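Local structure of hydrolase, haloacid dehalogenase-like family (Chlorobaculum tepidum, 2HCF) at residues F9-G13 with T14-V18; R24-A27 with D28-E32; V61-R65 with A66-D70; D222-L225 with A226-T230. The protein binds magnesium and is probably a hydrolase of the haloacid dehalogenase (HAD) superfamily, its natural substrate not established. One frame throughout, in Å; residues are numbered along the deposited sequence.

Contact 1: F9-G13 with T14-V18; sequences FDIDG and TLLKV. With MG (magnesium ion), chain B.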
loop_
_atom_site.group_PDB
_atom_site.type_symbol
_atom_site.label_atom_id
_atom_site.label_comp_id
_atom_site.label_asym_id
_atom_site.label_seq_id
_atom_site.Cartn_x
_atom_site.Cartn_y
_atom_site.Cartn_z
ATOM N N PHE A 9 -5.705 2.064 -4.040
ATOM C CA PHE A 9 -5.807 1.526 -2.685
ATOM C C PHE A 9 -4.442 1.113 -2.162
ATOM O O PHE A 9 -3.662 0.393 -2.858
ATOM C CB PHE A 9 -6.641 0.243 -2.687
ATOM C CG PHE A 9 -8.145 0.457 -2.655
ATOM C CD1 PHE A 9 -8.811 0.570 -1.437
ATOM C CD2 PHE A 9 -8.905 0.439 -3.829
ATOM C CE1 PHE A 9 -10.189 0.729 -1.396
ATOM C CE2 PHE A 9 -10.268 0.601 -3.793
ATOM C CZ PHE A 9 -10.912 0.746 -2.566
ATOM N N ASP A 10 -4.165 1.569 -0.945
ATOM C CA ASP A 10 -3.161 0.981 -0.046
ATOM C C ASP A 10 -3.586 -0.418 0.410
ATOM O O ASP A 10 -4.753 -0.716 0.371
ATOM C CB ASP A 10 -3.050 1.908 1.154
ATOM C CG ASP A 10 -2.033 1.429 2.171
ATOM O OD1 ASP A 10 -0.854 1.348 1.773
ATOM O OD2 ASP A 10 -2.423 1.179 3.346
ATOM N N ILE A 11 -2.640 -1.279 0.804
ATOM C CA ILE A 11 -2.934 -2.631 1.287
ATOM C C ILE A 11 -3.038 -2.689 2.837
ATOM O O ILE A 11 -4.156 -2.796 3.391
ATOM C CB ILE A 11 -1.901 -3.634 0.742
ATOM C CG1 ILE A 11 -1.875 -3.561 -0.802
ATOM C CG2 ILE A 11 -2.198 -5.049 1.238
ATOM C CD1 ILE A 11 -0.952 -4.552 -1.459
ATOM N N ASP A 12 -1.905 -2.568 3.540
ATOM C CA ASP A 12 -1.853 -2.851 4.981
ATOM C C ASP A 12 -2.552 -1.775 5.786
ATOM O O ASP A 12 -2.287 -0.568 5.583
ATOM C CB ASP A 12 -0.417 -3.030 5.468
ATOM C CG ASP A 12 0.293 -4.200 4.747
ATOM O OD1 ASP A 12 0.667 -4.012 3.582
ATOM O OD2 ASP A 12 0.432 -5.285 5.328
ATOM N N GLY A 13 -3.481 -2.218 6.632
ATOM C CA GLY A 13 -4.313 -1.308 7.453
ATOM C C GLY A 13 -5.454 -0.609 6.713
ATOM O O GLY A 13 -6.122 0.248 7.303
ATOM N N THR A 14 -5.654 -0.965 5.431
ATOM C CA THR A 14 -6.692 -0.445 4.560
ATOM C C THR A 14 -7.545 -1.578 3.986
ATOM O O THR A 14 -8.770 -1.602 4.160
ATOM C CB THR A 14 -6.079 0.360 3.409
ATOM O OG1 THR A 14 -5.291 1.448 3.935
ATOM C CG2 THR A 14 -7.144 0.934 2.495
ATOM N N LEU A 15 -6.900 -2.511 3.303
ATOM C CA LEU A 15 -7.626 -3.715 2.819
ATOM C C LEU A 15 -7.514 -4.895 3.761
ATOM O O LEU A 15 -8.430 -5.702 3.878
ATOM C CB LEU A 15 -7.089 -4.126 1.456
ATOM C CG LEU A 15 -7.165 -3.078 0.339
ATOM C CD1 LEU A 15 -6.446 -3.618 -0.920
ATOM C CD2 LEU A 15 -8.616 -2.766 0.034
ATOM N N LEU A 16 -6.361 -5.037 4.382
ATOM C CA LEU A 16 -6.098 -6.194 5.218
ATOM C C LEU A 16 -5.003 -5.872 6.210
ATOM O O LEU A 16 -4.375 -4.790 6.134
ATOM C CB LEU A 16 -5.712 -7.400 4.355
ATOM C CG LEU A 16 -4.495 -7.254 3.394
ATOM C CD1 LEU A 16 -3.145 -7.421 4.102
ATOM C CD2 LEU A 16 -4.614 -8.328 2.282
ATOM N N LYS A 17 -4.824 -6.807 7.149
ATOM C CA LYS A 17 -3.704 -6.829 8.086
ATOM C C LYS A 17 -3.059 -8.182 8.084
ATOM O O LYS A 17 -3.702 -9.190 7.762
ATOM C CB LYS A 17 -4.149 -6.514 9.504
ATOM C CG LYS A 17 -4.571 -5.061 9.642
ATOM C CD LYS A 17 -4.998 -4.722 11.035
ATOM C CE LYS A 17 -5.450 -3.254 11.067
ATOM N NZ LYS A 17 -5.942 -2.816 12.399
ATOM N N VAL A 18 -1.768 -8.175 8.430
ATOM C CA VAL A 18 -0.969 -9.385 8.491
ATOM C C VAL A 18 -0.496 -9.612 9.899
ATOM O O VAL A 18 -0.230 -8.669 10.628
ATOM C CB VAL A 18 0.271 -9.314 7.584
ATOM C CG1 VAL A 18 0.901 -10.740 7.437
ATOM C CG2 VAL A 18 -0.117 -8.787 6.207
HETATM MG MG MG B . -1.398 1.316 5.102
HETATM O O HOH W 1 0.381 0.405 4.383
HETATM O O HOH W 2 -0.254 -5.557 7.853
HETATM O O HOH W 3 -0.624 1.150 7.203
HETATM O O HOH W 4 -0.504 3.043 4.394
#
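Asp10 and Thr14 meet beside a magnesium ion in a DxDxT sequence at the end of strand 5-9, consistent with the first conserved motif of the HAD fold. The metal is bound by Asp10 OD2 at 2.0 Å and by the backbone Asp12 O at 2.1 Å. Waters 1, 3 and 4 take three further places, and Asp178 also binds it. Asp10 has its CG anti to the backbone N (chi1 -180°), which carries the carboxylate to the metal. Its OD2 also accepts a hydrogen bond from Thr14 OG1 (2.9 Å) on the anti lone pair, so two partners fix this oxygen. OD1 takes a hydrogen bond from water 1 and a salt bridge from Arg149.

Backbone bonds close the turn. Ile11 O accepts from Thr14 N, Leu15 N and Leu16 N. Leu15 N is the closest to Ile11 O, at 2.8 Å, and lies in the carbonyl plane, while Thr14 N and Leu16 N approach from opposite faces of it. Gly13 N returns a bond to Leu16 O, and Gly13 has a positive phi of 77°, which favours glycine.

The apolar side chains make two pairs. Leu15 CD2 touches Phe9 CD1 at 3.7 Å, and the two side chains cross at about a right angle. Ile11 and Leu16 run side by side. Helix 121-129 adds Leu128 to this group.

Asp12 turns its carboxylate to other partners: Asn119 bonds OD1, and Lys127 forms a salt bridge with OD2. Water 2 donates to Asp12 OD2 at 2.6 Å and accepts from Val18 N at 3.1 Å.

Contact 2: R24-A27 with D28-E32; sequences RVLA and DALIE
Asp28 N donates to Arg24 O at 3.0 Å, one turn back along helix 21-34. The bond is fairly straight, 166° at the hydrogen. The next three residues repeat the i to i+4 pattern of an alpha-helix. Ala29 N bonds Val25 O, Leu30 N bonds Leu26 O, and Ile31 N bonds Ala27 O at 2.9 Å. Ala29 N also makes a weak bond to Leu26 O. All four carbonyls of 24-27 are thus used within the helix.

The charged ends find partners elsewhere. Asp28 holds its CG beside its own backbone N (chi1 -78°), and this CG lies 3.3 Å from Arg24 O. Its OD2 makes a salt bridge to Arg86 on helix 65-86. Arg24 turns its guanidinium away from Asp28, and its NH1 bonds Ser20 OG. An asparagine in place of Asp28 would probably leave Arg86 without its charged mate and weaken this tie between the two helices.

The apolar contact is lighter. Leu26 CG lies 4.2 Å from Leu30 CD1, and the two side chains cross at a slant. Helix 50-59 covers them with Ile53 and Val57. Val25 and Ala29 face helix 65-86.

These helices suggest a helical cap, as in many HAD relatives. The backbone bonds hold each turn, while the Asp28 carboxylate links this helix to helix 65-86 by its salt bridge with Arg86.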
loop_
_atom_site.group_PDB
_atom_site.type_symbol
_atom_site.label_atom_id
_atom_site.label_comp_id
_atom_site.label_asym_id
_atom_site.label_seq_id
_atom_site.Cartn_x
_atom_site.Cartn_y
_atom_site.Cartn_z
ATOM N N ARG A 24 9.028 -10.619 11.374
ATOM C CA ARG A 24 10.036 -11.635 11.584
ATOM C C ARG A 24 10.599 -12.221 10.293
ATOM O O ARG A 24 11.753 -12.593 10.256
ATOM C CB ARG A 24 9.484 -12.716 12.490
ATOM C CG ARG A 24 9.107 -12.135 13.882
ATOM C CD ARG A 24 8.868 -13.241 14.945
ATOM N NE ARG A 24 7.910 -14.249 14.461
ATOM C CZ ARG A 24 6.585 -14.149 14.562
ATOM N NH1 ARG A 24 6.019 -13.098 15.155
ATOM N NH2 ARG A 24 5.818 -15.112 14.064
ATOM N N VAL A 25 9.775 -12.308 9.250
ATOM C CA VAL A 25 10.239 -12.640 7.903
ATOM C C VAL A 25 11.272 -11.633 7.420
ATOM O O VAL A 25 12.311 -12.001 6.889
ATOM C CB VAL A 25 9.045 -12.686 6.901
ATOM C CG1 VAL A 25 9.535 -12.705 5.441
ATOM C CG2 VAL A 25 8.160 -13.869 7.176
ATOM N N LEU A 26 10.996 -10.347 7.596
ATOM C CA LEU A 26 11.981 -9.357 7.210
ATOM C C LEU A 26 13.269 -9.495 8.021
ATOM O O LEU A 26 14.359 -9.474 7.449
ATOM C CB LEU A 26 11.443 -7.927 7.320
ATOM C CG LEU A 26 12.424 -6.849 6.805
ATOM C CD1 LEU A 26 12.784 -6.989 5.336
ATOM C CD2 LEU A 26 11.849 -5.471 7.046
ATOM N N ALA A 27 13.153 -9.620 9.339
ATOM C CA ALA A 27 14.341 -9.694 10.187
ATOM C C ALA A 27 15.216 -10.883 9.790
ATOM O O ALA A 27 16.431 -10.749 9.663
ATOM C CB ALA A 27 13.938 -9.784 11.658
ATOM N N ASP A 28 14.584 -12.027 9.575
ATOM C CA ASP A 28 15.262 -13.218 9.102
ATOM C C ASP A 28 15.960 -13.065 7.745
ATOM O O ASP A 28 17.014 -13.669 7.520
ATOM C CB ASP A 28 14.281 -14.408 9.050
ATOM C CG ASP A 28 14.024 -15.013 10.421
ATOM O OD1 ASP A 28 14.738 -14.634 11.380
ATOM O OD2 ASP A 28 13.120 -15.870 10.554
ATOM N N ALA A 29 15.368 -12.287 6.836
ATOM C CA ALA A 29 15.947 -12.083 5.521
ATOM C C ALA A 29 17.175 -11.192 5.623
ATOM O O ALA A 29 18.213 -11.461 4.992
ATOM C CB ALA A 29 14.924 -11.489 4.576
ATOM N N LEU A 30 17.087 -10.145 6.432
ATOM C CA LEU A 30 18.226 -9.279 6.646
ATOM C C LEU A 30 19.385 -9.969 7.390
ATOM O O LEU A 30 20.550 -9.723 7.082
ATOM C CB LEU A 30 17.790 -8.006 7.391
ATOM C CG LEU A 30 16.757 -7.156 6.664
ATOM C CD1 LEU A 30 16.431 -5.913 7.458
ATOM C CD2 LEU A 30 17.247 -6.730 5.262
ATOM N N ILE A 31 19.075 -10.795 8.386
ATOM C CA ILE A 31 20.119 -11.590 9.048
ATOM C C ILE A 31 20.840 -12.464 8.018
ATOM O O ILE A 31 22.072 -12.557 8.000
ATOM C CB ILE A 31 19.543 -12.477 10.168
ATOM C CG1 ILE A 31 19.116 -11.619 11.363
ATOM C CG2 ILE A 31 20.591 -13.512 10.629
ATOM C CD1 ILE A 31 18.189 -12.337 12.361
ATOM N N GLU A 32 20.059 -13.084 7.143
ATOM C CA GLU A 32 20.608 -13.935 6.109
ATOM C C GLU A 32 21.545 -13.214 5.146
ATOM O O GLU A 32 22.555 -13.775 4.739
ATOM C CB GLU A 32 19.502 -14.624 5.322
ATOM C CG GLU A 32 20.061 -15.578 4.295
ATOM C CD GLU A 32 19.004 -16.472 3.643
ATOM O OE1 GLU A 32 17.897 -16.650 4.228
ATOM O OE2 GLU A 32 19.317 -16.999 2.533
#

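Contact 3: V61-R65 with A66-D70; sequences VGLER and AEIAD. With MG (magnesium ion), chain C.
Leu63 lies over the first turn of helix 65-86 and makes the tight part of this contact. Its CB touches Ile68 CG1 at 3.8 Å, an N' to N4 hydrophobic staple. On another side its CG meets the carboxylate of Glu67, with OE2 at 3.8 Å. Glu67 has an extended chain with CG anti to the backbone N (chi1 180°), which brings its OE1 back to Glu64 N in a weak bond of 3.4 Å. Glu64 is the N-cap residue, so the pair resembles one half of a capping box. Ile68 N bonds Glu64 O and Ala69 N bonds Arg65 O, which begins the helix.

With an alanine in place of Leu63, a gap would probably open beside Ile68 and the Glu67 chain would be freer to turn.

The solvent side is looser. Glu64 bends at chi2 and sends OE2 to a magnesium ion at 2.0 Å. Waters 5 to 8 are the other ligands found, and water 5 also donates to Gly62 O.

Ile68 packs on Ile54, Tyr55 and Leu58 of helix 50-59, and Arg65 makes a cation-pi contact with Tyr55. Ile68 O accepts from Tyr34 OH, at the end of helix 21-34.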
loop_
_atom_site.group_PDB
_atom_site.type_symbol
_atom_site.label_atom_id
_atom_site.label_comp_id
_atom_site.label_asym_id
_atom_site.label_seq_id
_atom_site.Cartn_x
_atom_site.Cartn_y
_atom_site.Cartn_z
ATOM N N VAL A 61 21.820 0.607 12.890
ATOM C CA VAL A 61 22.912 -0.117 13.509
ATOM C C VAL A 61 24.299 0.252 12.939
ATOM O O VAL A 61 25.289 -0.366 13.299
ATOM C CB VAL A 61 22.672 -1.650 13.523
ATOM C CG1 VAL A 61 21.437 -1.968 14.292
ATOM C CG2 VAL A 61 22.603 -2.230 12.130
ATOM N N GLY A 62 24.364 1.258 12.075
ATOM C CA GLY A 62 25.635 1.831 11.622
ATOM C C GLY A 62 26.091 1.486 10.208
ATOM O O GLY A 62 27.166 1.904 9.796
ATOM N N LEU A 63 25.298 0.725 9.457
ATOM C CA LEU A 63 25.619 0.441 8.049
ATOM C C LEU A 63 25.515 1.694 7.178
ATOM O O LEU A 63 24.597 2.457 7.335
ATOM C CB LEU A 63 24.688 -0.629 7.483
ATOM C CG LEU A 63 25.016 -2.100 7.740
ATOM C CD1 LEU A 63 24.483 -2.583 9.075
ATOM C CD2 LEU A 63 24.476 -2.990 6.616
ATOM N N GLU A 64 26.476 1.913 6.280
ATOM C CA GLU A 64 26.422 3.067 5.338
ATOM C C GLU A 64 25.415 2.787 4.237
ATOM O O GLU A 64 25.153 1.633 3.963
ATOM C CB GLU A 64 27.799 3.365 4.720
ATOM C CG GLU A 64 28.906 3.608 5.734
ATOM C CD GLU A 64 28.593 4.781 6.659
ATOM O OE1 GLU A 64 27.901 5.727 6.197
ATOM O OE2 GLU A 64 29.024 4.750 7.845
ATOM N N ARG A 65 24.844 3.831 3.618
ATOM C CA ARG A 65 23.833 3.628 2.565
ATOM C C ARG A 65 24.391 2.800 1.434
ATOM O O ARG A 65 23.742 1.871 0.974
ATOM C CB ARG A 65 23.273 4.936 2.026
ATOM C CG ARG A 65 22.106 5.465 2.835
ATOM C CD ARG A 65 21.438 6.638 2.140
ATOM N NE ARG A 65 20.499 6.169 1.123
ATOM C CZ ARG A 65 19.210 5.918 1.342
ATOM N NH1 ARG A 65 18.673 6.098 2.554
ATOM N NH2 ARG A 65 18.444 5.495 0.335
ATOM N N ALA A 66 25.615 3.102 1.026
ATOM C CA ALA A 66 26.266 2.361 -0.061
ATOM C C ALA A 66 26.393 0.894 0.273
ATOM O O ALA A 66 26.276 0.059 -0.599
ATOM C CB ALA A 66 27.653 2.942 -0.362
ATOM N N GLU A 67 26.681 0.593 1.538
ATOM C CA GLU A 67 26.788 -0.813 2.005
ATOM C C GLU A 67 25.433 -1.542 1.970
ATOM O O GLU A 67 25.326 -2.716 1.579
ATOM C CB GLU A 67 27.382 -0.817 3.413
ATOM C CG GLU A 67 27.558 -2.168 4.045
ATOM C CD GLU A 67 28.065 -2.087 5.492
ATOM O OE1 GLU A 67 28.265 -0.951 6.016
ATOM O OE2 GLU A 67 28.256 -3.171 6.096
ATOM N N ILE A 68 24.391 -0.839 2.383
ATOM C CA ILE A 68 23.049 -1.388 2.309
ATOM C C ILE A 68 22.681 -1.617 0.839
ATOM O O ILE A 68 22.213 -2.688 0.481
ATOM C CB ILE A 68 22.028 -0.464 2.975
ATOM C CG1 ILE A 68 22.353 -0.321 4.468
ATOM C CG2 ILE A 68 20.578 -1.017 2.773
ATOM C CD1 ILE A 68 21.799 0.925 5.089
ATOM N N ALA A 69 22.913 -0.602 0.005
ATOM C CA ALA A 69 22.602 -0.651 -1.435
ATOM C C ALA A 69 23.248 -1.825 -2.154
ATOM O O ALA A 69 22.629 -2.452 -3.026
ATOM C CB ALA A 69 23.044 0.643 -2.100
ATOM N N ASP A 70 24.482 -2.139 -1.779
ATOM C CA ASP A 70 25.221 -3.220 -2.414
ATOM C C ASP A 70 24.516 -4.574 -2.379
ATOM O O ASP A 70 24.688 -5.374 -3.297
ATOM C CB ASP A 70 26.605 -3.384 -1.781
ATOM C CG ASP A 70 27.498 -4.313 -2.587
ATOM O OD1 ASP A 70 27.717 -4.048 -3.781
ATOM O OD2 ASP A 70 27.986 -5.313 -2.042
HETATM MG MG MG C . 28.661 5.897 9.499
HETATM O O HOH W 5 27.366 4.369 10.436
HETATM O O HOH W 6 28.549 7.194 10.944
HETATM O O HOH W 7 30.509 4.825 10.301
HETATM O O HOH W 8 30.004 7.018 8.121
#

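Contact 4: D222-L225 with A226-T230; sequences DEVL and ASILT
Val224 and Ile228 stand side by side on helix 221-229, pointing the same way. Val224 CG1 meets Ile228 CD1 at 3.8 Å. This is the i to i+4 spacing of an alpha-helix near the end of the modelled chain. Ile228 keeps CG1 beside its own backbone N (chi1 -71°), which lays that atom 3.3 Å from Val224 O. The second apolar pair is Leu225 and Leu229. Leu225 CG is anti to its N (chi1 -171°), which turns it to Leu229 CD1, 3.8 Å away. These two side chains approach at an angle.

Four backbone bonds join the segments. Ala226 N bonds Asp222 O, Ser227 N bonds Glu223 O, and Ile228 N bonds Val224 O. The fourth, Leu229 N to Leu225 O, is 2.9 Å long and the straightest, at 171°.

The last turn gains a side-chain bond. Thr230 OG1 donates to Ala226 O at 2.8 Å, in the carbonyl plane. Thr230 N donates to Ala226 O at 3.2 Å. Two donors from one residue therefore hold this oxygen. Arg192 reaches the same end of the helix and bonds Ile228 O.

The helix packs against the parallel sheet of the Rossmann-like HAD core. Ser227 lies on strands 192-196 and 213-215, touching Ile194, Thr213 and Phe215. Val224, Leu225 and Ile228 also touch helix 98-106, through Leu101 and Leu105.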
loop_
_atom_site.group_PDB
_atom_site.type_symbol
_atom_site.label_atom_id
_atom_site.label_comp_id
_atom_site.label_asym_id
_atom_site.label_seq_id
_atom_site.Cartn_x
_atom_site.Cartn_y
_atom_site.Cartn_z
ATOM N N ASP A 222 -22.413 1.126 0.192
ATOM C CA ASP A 222 -23.079 2.151 -0.618
ATOM C C ASP A 222 -22.541 3.544 -0.358
ATOM O O ASP A 222 -22.340 4.300 -1.292
ATOM C CB ASP A 222 -24.596 2.156 -0.395
ATOM C CG ASP A 222 -25.261 0.848 -0.815
ATOM O OD1 ASP A 222 -24.662 0.097 -1.614
ATOM O OD2 ASP A 222 -26.409 0.574 -0.349
ATOM N N GLU A 223 -22.316 3.887 0.904
ATOM C CA GLU A 223 -21.779 5.205 1.241
ATOM C C GLU A 223 -20.313 5.369 0.862
ATOM O O GLU A 223 -19.898 6.446 0.437
ATOM C CB GLU A 223 -21.989 5.500 2.722
ATOM C CG GLU A 223 -23.445 5.498 3.112
ATOM C CD GLU A 223 -24.242 6.502 2.337
ATOM O OE1 GLU A 223 -23.689 7.586 2.018
ATOM O OE2 GLU A 223 -25.432 6.222 2.071
ATOM N N VAL A 224 -19.525 4.307 0.974
ATOM C CA VAL A 224 -18.139 4.419 0.574
ATOM C C VAL A 224 -18.105 4.609 -0.945
ATOM O O VAL A 224 -17.358 5.420 -1.455
ATOM C CB VAL A 224 -17.253 3.211 1.001
ATOM C CG1 VAL A 224 -15.780 3.495 0.673
ATOM C CG2 VAL A 224 -17.426 2.852 2.478
ATOM N N LEU A 225 -18.900 3.840 -1.674
ATOM C CA LEU A 225 -18.968 3.967 -3.120
ATOM C C LEU A 225 -19.363 5.393 -3.539
ATOM O O LEU A 225 -18.713 6.010 -4.390
ATOM C CB LEU A 225 -19.961 2.931 -3.657
ATOM C CG LEU A 225 -20.026 2.759 -5.172
ATOM C CD1 LEU A 225 -18.737 2.121 -5.712
ATOM C CD2 LEU A 225 -21.237 1.929 -5.532
ATOM N N ALA A 226 -20.405 5.935 -2.907
ATOM C CA ALA A 226 -20.861 7.288 -3.207
ATOM C C ALA A 226 -19.741 8.279 -2.984
ATOM O O ALA A 226 -19.565 9.230 -3.748
ATOM C CB ALA A 226 -22.045 7.652 -2.348
ATOM N N SER A 227 -18.971 8.061 -1.931
ATOM C CA SER A 227 -17.921 8.983 -1.614
ATOM C C SER A 227 -16.790 8.875 -2.638
ATOM O O SER A 227 -16.188 9.874 -2.995
ATOM C CB SER A 227 -17.413 8.724 -0.211
ATOM O OG SER A 227 -16.290 9.515 0.009
ATOM N N ILE A 228 -16.535 7.663 -3.139
ATOM C CA ILE A 228 -15.436 7.430 -4.088
ATOM C C ILE A 228 -15.763 7.969 -5.476
ATOM O O ILE A 228 -14.948 8.635 -6.069
ATOM C CB ILE A 228 -15.055 5.923 -4.184
ATOM C CG1 ILE A 228 -14.358 5.476 -2.897
ATOM C CG2 ILE A 228 -14.120 5.679 -5.356
ATOM C CD1 ILE A 228 -14.227 3.928 -2.774
ATOM N N LEU A 229 -16.965 7.710 -5.972
ATOM C CA LEU A 229 -17.344 8.141 -7.328
ATOM C C LEU A 229 -17.585 9.646 -7.491
ATOM O O LEU A 229 -17.238 10.212 -8.529
ATOM C CB LEU A 229 -18.569 7.361 -7.805
ATOM C CG LEU A 229 -18.325 5.854 -7.824
ATOM C CD1 LEU A 229 -19.631 5.136 -8.070
ATOM C CD2 LEU A 229 -17.292 5.458 -8.851
ATOM N N THR A 230 -18.139 10.284 -6.457
ATOM C CA THR A 230 -18.587 11.704 -6.486
ATOM C C THR A 230 -17.466 12.750 -6.262
ATOM O O THR A 230 -17.203 13.611 -7.125
ATOM C CB THR A 230 -19.695 11.919 -5.418
ATOM O OG1 THR A 230 -20.765 10.984 -5.643
ATOM C CG2 THR A 230 -20.243 13.347 -5.454
#

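Contact 1 holds the magnesium site at the end of strand 5-9, and its centre is about 7 Å from that of the chain. The other three contacts lie further out. Contact 4 is on the core side, its centre about 19 Å from that of contact 1; Leu101 of helix 98-106 touches both Phe9 and Val224. Contacts 2 and 3 lie on the opposite side of the chain's centre from contact 4, their centres about 40 and 45 Å from its centre. They are neighbours, with centres about 16 Å apart, and both pack on helix 50-59. Helix 21-34 follows strand 16-18 in the chain, yet Val25 stays about 11 Å from Asp12, side chain to side chain.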